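Local structure of hypothetical glycoside hydrolase (3TAW) at residues G117-R122 / T136-K141. The protein is a putative glycoside hydrolase with a five-bladed beta-propeller fold, its own function not being established. Residues are numbered along the deposited sequence; the frame is centred on the assembly and turned at random.
Sequences GTEDPR and TQWNRK. With EDO (1,2-ethanediol), chain P.
Glu119 and Thr136 form an antiparallel hydrogen-bonded pair between strands 117-125 and 131-138, a beta hairpin of one propeller blade in which 117-125 is an edge strand of the four-stranded sheet. Two nearly straight bonds join them: Glu119 N to Thr136 O (2.9 Å, 171° at the hydrogen) and Thr136 N to Glu119 O (2.9 Å). Farther along, Trp138 N donates to Gly117 O. Glu119, Thr136 and Trp138 share one face of the sheet, with the Glu119 and Thr136 CB atoms 4.0 Å apart. The extended Glu119 side chain brings OE2 to 3.3 Å from Trp138 CD1, the carboxylate plane turned 50° from the indole. Trp138 swings its indole away from its own backbone N (chi1 -176°) and lays one face against ethanediol C2 and the other against Arg140 N; its NE1 donates to Gly77 O. Ethanediol O2 donates to Glu119 OE1 (2.6 Å). One water bridges Glu119 OE1, Thr136 OG1 (2.8 Å) and, weakly, Asp120 OD2; a second links Thr136 OG1 to Asp120 O. Asp120 OD1 pairs with Arg67, which also lies at long range from Glu119 OE2. Carboxylate and Lys177 NZ thus grip a diol, probably from the crystallisation liquor, that lies on an indole and may mark a pocket.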
ATOM      1  N   GLY A 117      -0.492  11.339 -11.981  1.00 14.60           N
ATOM      2  CA  GLY A 117      -1.533  11.228 -10.959  1.00 14.55           C
ATOM      3  C   GLY A 117      -1.096  10.653  -9.620  1.00 14.33           C
ATOM      4  O   GLY A 117       0.028  10.855  -9.163  1.00 14.56           O
ATOM      5  N   THR A 118      -2.017   9.933  -8.983  1.00 13.94           N
ATOM      6  CA  THR A 118      -1.904   9.598  -7.586  1.00 13.79           C
ATOM      7  C   THR A 118      -1.972   8.074  -7.461  1.00 13.51           C
ATOM      8  O   THR A 118      -3.034   7.499  -7.643  1.00 13.31           O
ATOM      9  CB  THR A 118      -3.068  10.287  -6.797  1.00 13.98           C
ATOM     10  OG1 THR A 118      -4.335   9.836  -7.288  1.00 13.76           O
ATOM     11  CG2 THR A 118      -3.018  11.802  -6.936  1.00 14.52           C
ATOM     12  N   GLU A 119      -0.846   7.424  -7.150  1.00 13.29           N
ATOM     13  CA  GLU A 119      -0.747   5.962  -7.162  1.00 13.10           C
ATOM     14  C   GLU A 119      -0.675   5.329  -5.772  1.00 12.81           C
ATOM     15  O   GLU A 119      -0.293   5.983  -4.802  1.00 12.06           O
ATOM     16  CB  GLU A 119       0.528   5.510  -7.887  1.00 14.19           C
ATOM     17  CG  GLU A 119       0.792   6.163  -9.249  1.00 14.94           C
ATOM     18  CD  GLU A 119       2.089   5.695  -9.867  1.00 16.18           C
ATOM     19  OE1 GLU A 119       2.978   5.173  -9.115  1.00 16.76           O
ATOM     20  OE2 GLU A 119       2.241   5.867 -11.104  1.00 17.02           O
ATOM     21  N   ASP A 120      -1.004   4.036  -5.718  1.00 12.27           N
ATOM     22  CA  ASP A 120      -0.561   3.148  -4.647  1.00 12.24           C
ATOM     23  C   ASP A 120      -0.809   3.695  -3.246  1.00 11.79           C
ATOM     24  O   ASP A 120       0.127   3.903  -2.455  1.00 11.82           O
ATOM     25  CB  ASP A 120       0.903   2.803  -4.855  1.00 12.74           C
ATOM     26  CG  ASP A 120       1.146   1.976  -6.117  1.00 13.66           C
ATOM     27  OD1 ASP A 120       0.171   1.639  -6.830  1.00 13.02           O
ATOM     28  OD2 ASP A 120       2.326   1.608  -6.342  1.00 14.56           O
ATOM     29  N   PRO A 121      -2.087   3.922  -2.937  1.00 11.01           N
ATOM     30  CA  PRO A 121      -2.506   4.474  -1.640  1.00 11.05           C
ATOM     31  C   PRO A 121      -2.386   3.455  -0.495  1.00 10.71           C
ATOM     32  O   PRO A 121      -2.561   2.250  -0.704  1.00 10.79           O
ATOM     33  CB  PRO A 121      -3.959   4.777  -1.873  1.00 10.78           C
ATOM     34  CG  PRO A 121      -4.413   3.751  -2.856  1.00 11.03           C
ATOM     35  CD  PRO A 121      -3.254   3.610  -3.801  1.00 11.36           C
ATOM     36  N   ARG A 122      -2.066   3.949   0.692  1.00 10.89           N
ATOM     37  CA  ARG A 122      -2.338   3.246   1.939  1.00 10.97           C
ATOM     38  C   ARG A 122      -3.050   4.216   2.850  1.00 10.87           C
ATOM     39  O   ARG A 122      -2.714   5.413   2.899  1.00 10.35           O
ATOM     40  CB  ARG A 122      -1.062   2.778   2.673  1.00 11.46           C
ATOM     41  CG  ARG A 122      -0.418   1.536   2.142  1.00 12.24           C
ATOM     42  CD  ARG A 122       0.505   1.851   1.029  1.00 12.87           C
ATOM     43  NE  ARG A 122       1.346   0.723   0.589  1.00 12.83           N
ATOM     44  CZ  ARG A 122       1.841   0.636  -0.638  1.00 13.11           C
ATOM     45  NH1 ARG A 122       1.600   1.593  -1.508  1.00 13.48           N
ATOM     46  NH2 ARG A 122       2.569  -0.407  -1.009  1.00 12.92           N
ATOM     47  N   THR A 136       1.727   7.833  -3.834  1.00 12.54           N
ATOM     48  CA  THR A 136       2.801   8.271  -4.709  1.00 13.10           C
ATOM     49  C   THR A 136       2.304   9.339  -5.670  1.00 13.33           C
ATOM     50  O   THR A 136       1.290   9.149  -6.347  1.00 13.06           O
ATOM     51  CB  THR A 136       3.311   7.122  -5.582  1.00 13.67           C
ATOM     52  OG1 THR A 136       3.579   5.982  -4.769  1.00 13.96           O
ATOM     53  CG2 THR A 136       4.585   7.555  -6.375  1.00 14.41           C
ATOM     54  N   GLN A 137       3.010  10.453  -5.715  1.00 13.93           N
ATOM     55  CA  GLN A 137       2.788  11.494  -6.731  1.00 14.47           C
ATOM     56  C   GLN A 137       3.648  11.135  -7.924  1.00 15.27           C
ATOM     57  O   GLN A 137       4.851  10.868  -7.755  1.00 15.62           O
ATOM     58  CB  GLN A 137       3.211  12.859  -6.198  1.00 14.81           C
ATOM     59  CG  GLN A 137       2.537  13.269  -4.890  1.00 14.98           C
ATOM     60  CD  GLN A 137       2.970  14.644  -4.463  1.00 15.90           C
ATOM     61  OE1 GLN A 137       4.178  14.896  -4.282  1.00 16.28           O
ATOM     62  NE2 GLN A 137       2.007  15.555  -4.288  1.00 15.63           N
ATOM     63  N   TRP A 138       3.070  11.107  -9.120  1.00 15.49           N
ATOM     64  CA  TRP A 138       3.852  10.765 -10.320  1.00 16.47           C
ATOM     65  C   TRP A 138       3.670  11.808 -11.388  1.00 17.57           C
ATOM     66  O   TRP A 138       2.557  12.058 -11.851  1.00 16.70           O
ATOM     67  CB  TRP A 138       3.454   9.402 -10.839  1.00 16.67           C
ATOM     68  CG  TRP A 138       4.201   8.820 -12.027  1.00 17.33           C
ATOM     69  CD1 TRP A 138       3.642   8.123 -13.058  1.00 17.46           C
ATOM     70  CD2 TRP A 138       5.629   8.801 -12.269  1.00 17.87           C
ATOM     71  NE1 TRP A 138       4.597   7.690 -13.908  1.00 18.14           N
ATOM     72  CE2 TRP A 138       5.830   8.078 -13.452  1.00 18.61           C
ATOM     73  CE3 TRP A 138       6.743   9.309 -11.591  1.00 18.46           C
ATOM     74  CZ2 TRP A 138       7.104   7.871 -14.001  1.00 19.52           C
ATOM     75  CZ3 TRP A 138       8.004   9.083 -12.114  1.00 19.19           C
ATOM     76  CH2 TRP A 138       8.171   8.381 -13.316  1.00 19.91           C
ATOM     77  N   ASN A 139       4.783  12.420 -11.763  1.00 18.49           N
ATOM     78  CA  ASN A 139       4.798  13.438 -12.786  1.00 20.07           C
ATOM     79  C   ASN A 139       5.678  13.027 -13.962  1.00 21.46           C
ATOM     80  O   ASN A 139       6.098  13.886 -14.753  1.00 22.99           O
ATOM     81  CB  ASN A 139       5.280  14.760 -12.201  1.00 20.26           C
ATOM     82  CG  ASN A 139       6.716  14.707 -11.737  1.00 20.56           C
ATOM     83  OD1 ASN A 139       7.377  13.665 -11.809  1.00 20.81           O
ATOM     84  ND2 ASN A 139       7.214  15.844 -11.280  1.00 21.39           N
ATOM     85  N   ARG A 140       5.932  11.722 -14.084  1.00 22.16           N
ATOM     86  CA  ARG A 140       6.817  11.140 -15.119  1.00 24.40           C
ATOM     87  C   ARG A 140       8.288  11.502 -14.975  1.00 24.79           C
ATOM     88  O   ARG A 140       9.075  11.193 -15.860  1.00 25.72           O
ATOM     89  CB  ARG A 140       6.389  11.518 -16.534  1.00 26.73           C
ATOM     90  CG  ARG A 140       4.960  11.311 -16.822  1.00 29.26           C
ATOM     91  CD  ARG A 140       4.696  10.123 -17.725  1.00 31.06           C
ATOM     92  NE  ARG A 140       3.343  10.285 -18.212  1.00 30.98           N
ATOM     93  CZ  ARG A 140       2.254   9.703 -17.687  1.00 30.71           C
ATOM     94  NH1 ARG A 140       2.322   8.820 -16.680  1.00 27.25           N
ATOM     95  NH2 ARG A 140       1.067   9.985 -18.225  1.00 31.66           N
ATOM     96  N   LYS A 141       8.655  12.127 -13.868  1.00 24.21           N
ATOM     97  CA  LYS A 141      10.044  12.448 -13.601  1.00 24.42           C
ATOM     98  C   LYS A 141      10.517  11.766 -12.314  1.00 23.04           C
ATOM     99  O   LYS A 141      11.460  10.971 -12.347  1.00 24.00           O
ATOM    100  CB  LYS A 141      10.212  13.958 -13.531  1.00 25.54           C
ATOM    101  CG  LYS A 141       9.910  14.616 -14.872  1.00 27.94           C
ATOM    102  CD  LYS A 141      10.371  16.040 -14.925  1.00 30.03           C
ATOM    103  CE  LYS A 141       9.425  16.983 -14.237  1.00 31.23           C
ATOM    104  NZ  LYS A 141       9.289  18.255 -15.038  1.00 34.09           N
TER
HETATM  105  C1  EDO P 401       7.196   5.276 -11.361  1.00 29.37           C
HETATM  106  O1  EDO P 401       7.979   4.993 -10.193  1.00 32.56           O
HETATM  107  C2  EDO P 401       5.797   5.655 -10.912  1.00 27.90           C
HETATM  108  O2  EDO P 401       5.459   4.866  -9.774  1.00 27.00           O
HETATM  109  O   HOH W   1       3.782   4.045  -6.756  1.00 14.97           O
HETATM  110  O   HOH W   2       2.766   4.869  -2.466  1.00 11.42           O